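Local coordinates for exodeoxyribonuclease (Neisseria meningitidis, PDB 2JC5), which probably cleaves DNA at abasic sites as a metal-dependent AP endonuclease, a repair phosphodiesterase of the DNase I-like superfamily, at residues G148-A153 / Y222-P227; S6-G11 / S245-L250. All coordinates share one frame; numbering follows the deposited sequence.

Contact 1: residues G148-A153 / Y222-P227. With BCN (bicine), chain C.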
loop_
_atom_site.group_PDB
_atom_site.type_symbol
_atom_site.label_atom_id
_atom_site.label_comp_id
_atom_site.label_asym_id
_atom_site.label_seq_id
_atom_site.Cartn_x
_atom_site.Cartn_y
_atom_site.Cartn_z
ATOM N N GLY A 148 1.196 0.885 0.779
ATOM C CA GLY A 148 0.420 -0.281 0.462
ATOM C C GLY A 148 -0.735 -0.539 1.374
ATOM O O GLY A 148 -1.205 0.350 2.078
ATOM N N ASP A 149 -1.186 -1.782 1.310
ATOM C CA ASP A 149 -2.315 -2.253 2.074
ATOM C C ASP A 149 -1.734 -3.030 3.236
ATOM O O ASP A 149 -1.162 -4.102 3.049
ATOM C CB ASP A 149 -3.182 -3.134 1.194
ATOM C CG ASP A 149 -4.350 -3.759 1.917
ATOM O OD1 ASP A 149 -4.526 -3.547 3.135
ATOM O OD2 ASP A 149 -5.128 -4.486 1.244
ATOM N N TRP A 150 -1.803 -2.419 4.412
ATOM C CA TRP A 150 -1.205 -2.965 5.622
ATOM C C TRP A 150 -2.197 -3.811 6.395
ATOM O O TRP A 150 -1.811 -4.458 7.364
ATOM C CB TRP A 150 -0.656 -1.847 6.513
ATOM C CG TRP A 150 0.516 -1.102 5.921
ATOM C CD1 TRP A 150 0.542 -0.407 4.747
ATOM C CD2 TRP A 150 1.821 -0.967 6.488
ATOM N NE1 TRP A 150 1.787 0.142 4.544
ATOM C CE2 TRP A 150 2.584 -0.168 5.612
ATOM C CE3 TRP A 150 2.418 -1.426 7.667
ATOM C CZ2 TRP A 150 3.910 0.151 5.866
ATOM C CZ3 TRP A 150 3.730 -1.079 7.921
ATOM C CH2 TRP A 150 4.455 -0.316 7.023
ATOM N N ASN A 151 -3.471 -3.775 6.008
ATOM C CA ASN A 151 -4.496 -4.651 6.597
ATOM C C ASN A 151 -4.650 -4.464 8.106
ATOM O O ASN A 151 -5.153 -5.344 8.807
ATOM C CB ASN A 151 -4.234 -6.122 6.211
ATOM C CG ASN A 151 -4.953 -6.548 4.946
ATOM O OD1 ASN A 151 -4.375 -7.218 4.076
ATOM N ND2 ASN A 151 -6.203 -6.187 4.840
ATOM N N ILE A 152 -4.311 -3.265 8.588
ATOM C CA ILE A 152 -4.474 -2.926 10.011
ATOM C C ILE A 152 -4.949 -1.475 10.092
ATOM O O ILE A 152 -4.348 -0.610 9.467
ATOM C CB ILE A 152 -3.166 -3.050 10.798
ATOM C CG1 ILE A 152 -2.617 -4.480 10.744
ATOM C CG2 ILE A 152 -3.382 -2.630 12.248
ATOM C CD1 ILE A 152 -1.161 -4.563 11.190
ATOM N N ALA A 153 -6.031 -1.238 10.831
ATOM C CA ALA A 153 -6.475 0.103 11.225
ATOM C C ALA A 153 -5.878 0.389 12.603
ATOM O O ALA A 153 -5.941 -0.453 13.499
ATOM C CB ALA A 153 -8.005 0.187 11.261
ATOM N N TYR A 222 -1.781 2.827 3.595
ATOM C CA TYR A 222 -0.903 3.850 4.163
ATOM C C TYR A 222 0.196 4.236 3.201
ATOM O O TYR A 222 0.597 3.450 2.344
ATOM C CB TYR A 222 -0.162 3.340 5.405
ATOM C CG TYR A 222 -0.970 2.921 6.587
ATOM C CD1 TYR A 222 -1.623 1.693 6.610
ATOM C CD2 TYR A 222 -1.052 3.720 7.716
ATOM C CE1 TYR A 222 -2.355 1.308 7.698
ATOM C CE2 TYR A 222 -1.773 3.322 8.814
ATOM C CZ TYR A 222 -2.415 2.105 8.806
ATOM O OH TYR A 222 -3.114 1.708 9.930
ATOM N N GLN A 223 0.738 5.426 3.417
ATOM C CA GLN A 223 2.103 5.764 2.999
ATOM C C GLN A 223 2.889 6.042 4.268
ATOM O O GLN A 223 2.620 7.016 4.957
ATOM C CB GLN A 223 2.092 6.960 2.036
ATOM C CG GLN A 223 1.395 6.627 0.715
ATOM C CD GLN A 223 1.668 7.596 -0.448
ATOM O OE1 GLN A 223 2.653 8.338 -0.480
ATOM N NE2 GLN A 223 0.788 7.557 -1.428
ATOM N N MET A 224 3.792 5.127 4.615
ATOM C CA MET A 224 4.683 5.308 5.762
ATOM C C MET A 224 5.985 5.914 5.259
ATOM O O MET A 224 6.579 5.380 4.331
ATOM C CB MET A 224 4.987 3.985 6.463
ATOM C CG MET A 224 3.784 3.348 7.142
ATOM S SD MET A 224 3.285 4.291 8.609
ATOM C CE MET A 224 2.232 3.073 9.402
ATOM N N VAL A 225 6.423 7.018 5.862
ATOM C CA VAL A 225 7.480 7.843 5.279
ATOM C C VAL A 225 8.585 8.143 6.298
ATOM O O VAL A 225 8.324 8.318 7.492
ATOM C CB VAL A 225 6.859 9.161 4.722
ATOM C CG1 VAL A 225 7.874 9.985 3.944
ATOM C CG2 VAL A 225 5.656 8.848 3.819
ATOM N N THR A 226 9.818 8.225 5.807
ATOM C CA THR A 226 10.982 8.642 6.605
ATOM C C THR A 226 10.879 10.131 6.959
ATOM O O THR A 226 10.113 10.854 6.333
ATOM C CB THR A 226 12.261 8.336 5.832
ATOM O OG1 THR A 226 12.127 8.794 4.485
ATOM C CG2 THR A 226 12.513 6.839 5.849
ATOM N N PRO A 227 11.611 10.575 8.003
ATOM C CA PRO A 227 11.360 11.915 8.557
ATOM C C PRO A 227 11.548 13.116 7.634
ATOM O O PRO A 227 10.656 13.976 7.579
ATOM C CB PRO A 227 12.317 11.987 9.757
ATOM C CG PRO A 227 12.732 10.624 10.028
ATOM C CD PRO A 227 12.581 9.814 8.806
HETATM N N1 BCN C . -9.563 -7.048 6.784
HETATM C C1 BCN C . -8.187 -7.157 7.323
HETATM C C2 BCN C . -7.741 -8.587 7.508
HETATM O O21 BCN C . -6.544 -8.790 7.862
HETATM O O22 BCN C . -8.557 -9.501 7.304
HETATM C C3 BCN C . -9.607 -6.566 5.396
HETATM C C4 BCN C . -9.554 -7.756 4.457
HETATM O O4 BCN C . -10.562 -8.752 4.760
HETATM C C5 BCN C . -10.422 -6.189 7.674
HETATM C C6 BCN C . -11.878 -6.634 7.611
HETATM O O6 BCN C . -12.002 -8.057 7.569
#
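Tyr-222 reaches from strand 217-225 across to Trp-150 and Ile-152. Its CB lies over the five-membered ring of Trp-150, off-centre, 4.2 Å from the centroid of that ring. Next, Tyr-222 CD1 meets Trp-150 CD1 at 3.5 Å, and the tyrosine turns its edge to the indole face in a T-shaped pair with the planes 65° apart. CE1 runs on past Trp-150 CB toward the carbonyl of Ile-152. At the tip, Tyr-222 OH donates to Ile-152 O over 2.7 Å, tilted 33° out of the carbonyl plane, which ties the loop to the strand. At the root of the side chain the two backbones pair antiparallel, Gly-148 N giving to Tyr-222 O (3.1 Å) and Tyr-222 N to Gly-148 O. Met-224 CG packs 3.4 Å from Trp-150 CZ2; a bend at chi2 (-71°) leaves SD above the six-membered ring at a distance, a Met-aromatic contact. The turn after Gly-148 presents Asp-149, probably catalytic, and Asn-151, a predicted transition-state stabiliser beside the bicine. The pairing joins strands 143-147 and 217-225 in one sheet. Trp-150 lies between that sheet and helices 173-184 (Trp-178, Ile-179) and 117-139 (Phe-130, Leu-134).

Contact 2: residues S6-G11 / S245-L250; sequences SANVNG and SDHAPL. With MG (magnesium ion), chain B.
Ser-6 opens the contact with two backbone bonds to Leu-250: Ser-6 N to Leu-250 O and Leu-250 N to Ser-6 O, each 2.9 Å, an antiparallel hydrogen-bonded pair that sets strand 250-254 beside strand 2-8. Ala-7 follows with its CB against Pro-249 CB, and helix 20-26 packs on both through Phe-20 and Tyr-23. At Asn-8, water 2 bridges Asn-8 N and Ala-248 O. Asn-8 CG stands anti to the backbone N (chi1 175°), and the amide lies flat over one face of the His-247 imidazole, planes 8° apart, with Asn-8 CB 3.5 Å from the ring centroid. Asn-8 ND2 is hydrogen-bonded to Asp-149 OD2, and His-247 ND1 to Asp-221 OD2. In this DNase I-like fold Asp-149 and His-247 are probably catalytic, Asn-8 a probable metal ligand and Asp-221 probably important for activity. Asn-8 OD1 accepts from Asn-10 N, an Asx turn. Asn-8 O takes the hydroxyl of Ser-245 at 2.6 Å, and that same OG accepts from His-247 N in an ST turn. Asn-10 OD1 binds the magnesium at 2.3 Å, with Glu-36 and four waters. The Asp-246 side chain crosses that of Asn-10 at about a right angle, Asp-246 OD1 3.3 Å from Asn-10 CB. A ligand in another structure of this protein, Asp-246 here reaches the ion through two metal-bound waters: water 3, shared with Asn-8 OD1, donates to OD1, and water 4 to OD2, which also accepts from Trp-204.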
loop_
_atom_site.group_PDB
_atom_site.type_symbol
_atom_site.label_atom_id
_atom_site.label_comp_id
_atom_site.label_asym_id
_atom_site.label_seq_id
_atom_site.Cartn_x
_atom_site.Cartn_y
_atom_site.Cartn_z
ATOM N N SER A 6 -0.940 5.042 -3.954
ATOM C CA SER A 6 -0.988 3.657 -3.503
ATOM C C SER A 6 -2.407 3.151 -3.726
ATOM O O SER A 6 -3.352 3.772 -3.269
ATOM C CB SER A 6 -0.617 3.557 -2.031
ATOM O OG SER A 6 -0.490 2.203 -1.620
ATOM N N ALA A 7 -2.547 2.027 -4.417
ATOM C CA ALA A 7 -3.870 1.488 -4.701
ATOM C C ALA A 7 -3.868 -0.023 -4.664
ATOM O O ALA A 7 -3.168 -0.681 -5.441
ATOM C CB ALA A 7 -4.381 1.991 -6.055
ATOM N N ASN A 8 -4.671 -0.576 -3.769
ATOM C CA ASN A 8 -5.016 -1.987 -3.852
ATOM C C ASN A 8 -6.130 -2.101 -4.868
ATOM O O ASN A 8 -7.234 -1.557 -4.673
ATOM C CB ASN A 8 -5.406 -2.551 -2.481
ATOM C CG ASN A 8 -5.883 -3.990 -2.565
ATOM O OD1 ASN A 8 -6.542 -4.384 -3.550
ATOM N ND2 ASN A 8 -5.568 -4.787 -1.549
ATOM N N VAL A 9 -5.788 -2.709 -6.007
ATOM C CA VAL A 9 -6.663 -2.710 -7.182
ATOM C C VAL A 9 -7.665 -3.852 -7.231
ATOM O O VAL A 9 -8.509 -3.895 -8.130
ATOM C CB VAL A 9 -5.855 -2.624 -8.503
ATOM C CG1 VAL A 9 -5.094 -1.273 -8.556
ATOM C CG2 VAL A 9 -4.896 -3.845 -8.672
ATOM N N ASN A 10 -7.598 -4.761 -6.252
ATOM C CA ASN A 10 -8.546 -5.871 -6.189
ATOM C C ASN A 10 -8.642 -6.599 -7.531
ATOM O O ASN A 10 -9.726 -6.842 -8.047
ATOM C CB ASN A 10 -9.922 -5.354 -5.743
ATOM C CG ASN A 10 -10.843 -6.457 -5.260
ATOM O OD1 ASN A 10 -10.401 -7.429 -4.635
ATOM N ND2 ASN A 10 -12.137 -6.293 -5.515
ATOM N N GLY A 11 -7.483 -6.939 -8.079
ATOM C CA GLY A 11 -7.391 -7.571 -9.377
ATOM C C GLY A 11 -7.142 -6.546 -10.451
ATOM O O GLY A 11 -8.038 -5.753 -10.777
ATOM N N SER A 245 -12.152 -0.495 -7.394
ATOM C CA SER A 245 -11.711 -1.521 -6.492
ATOM C C SER A 245 -12.533 -1.377 -5.215
ATOM O O SER A 245 -13.232 -0.366 -5.052
ATOM C CB SER A 245 -10.222 -1.296 -6.170
ATOM O OG SER A 245 -9.767 -2.086 -5.102
ATOM N N ASP A 246 -12.424 -2.342 -4.308
ATOM C CA ASP A 246 -12.999 -2.170 -2.961
ATOM C C ASP A 246 -12.198 -1.192 -2.108
ATOM O O ASP A 246 -12.724 -0.692 -1.121
ATOM C CB ASP A 246 -13.248 -3.498 -2.218
ATOM C CG ASP A 246 -12.055 -4.401 -2.157
ATOM O OD1 ASP A 246 -11.046 -4.166 -2.843
ATOM O OD2 ASP A 246 -12.171 -5.374 -1.397
ATOM N N HIS A 247 -10.962 -0.892 -2.519
ATOM C CA HIS A 247 -10.184 0.180 -1.914
ATOM C C HIS A 247 -10.255 1.418 -2.786
ATOM O O HIS A 247 -10.561 1.329 -3.982
ATOM C CB HIS A 247 -8.706 -0.179 -1.823
ATOM C CG HIS A 247 -8.404 -1.370 -0.973
ATOM N ND1 HIS A 247 -7.741 -1.286 0.240
ATOM C CD2 HIS A 247 -8.687 -2.680 -1.153
ATOM C CE1 HIS A 247 -7.608 -2.498 0.749
ATOM N NE2 HIS A 247 -8.169 -3.364 -0.076
ATOM N N ALA A 248 -9.970 2.568 -2.173
ATOM C CA ALA A 248 -9.755 3.825 -2.903
ATOM C C ALA A 248 -8.259 4.150 -2.970
ATOM O O ALA A 248 -7.530 3.909 -2.004
ATOM C CB ALA A 248 -10.508 4.970 -2.214
ATOM N N PRO A 249 -7.788 4.726 -4.094
ATOM C CA PRO A 249 -6.388 5.160 -4.152
ATOM C C PRO A 249 -6.052 6.230 -3.136
ATOM O O PRO A 249 -6.835 7.154 -2.925
ATOM C CB PRO A 249 -6.248 5.711 -5.574
ATOM C CG PRO A 249 -7.294 5.009 -6.331
ATOM C CD PRO A 249 -8.459 4.910 -5.382
ATOM N N LEU A 250 -4.885 6.085 -2.518
ATOM C CA LEU A 250 -4.334 7.043 -1.576
ATOM C C LEU A 250 -3.237 7.828 -2.270
ATOM O O LEU A 250 -2.241 7.262 -2.692
ATOM C CB LEU A 250 -3.787 6.308 -0.351
ATOM C CG LEU A 250 -3.007 7.123 0.676
ATOM C CD1 LEU A 250 -3.884 8.225 1.310
ATOM C CD2 LEU A 250 -2.397 6.190 1.706
HETATM MG MG MG B . -9.133 -7.608 -2.710
HETATM O O HOH W 1 -7.620 1.370 -5.439
HETATM O O HOH W 2 -5.770 1.418 -1.879
HETATM O O HOH W 3 -8.898 -5.744 -2.697
HETATM O O HOH W 4 -10.707 -7.527 -1.436
HETATM O O HOH W 5 -9.409 -9.428 -2.821
HETATM O O HOH W 6 -8.203 -7.680 -1.142
#

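How the contacts relate
Contact 1 lies nested along the chain inside the loop that contact 2 closes, and their centres are 14 Å apart. They meet at the predicted active site: Asp-149 OD2 lies 2.8 Å from Asn-8 ND2, a probable hydrogen bond, and 3.2 Å from His-247 CE1. Asp-149, just past the turn at Gly-148, reaches over in this way to the stacked pair of contact 2. Gly-148 N also packs 3.2 Å from Ser-6 OG, where the two sheets of the fold face each other. The magnesium belongs to contact 2, 6.4 Å from Asp-149 OD2. Bicine lies beside Asn-151 of contact 1, its nearest atom about 6 Å from the side chain of His-247, and does not coordinate the magnesium.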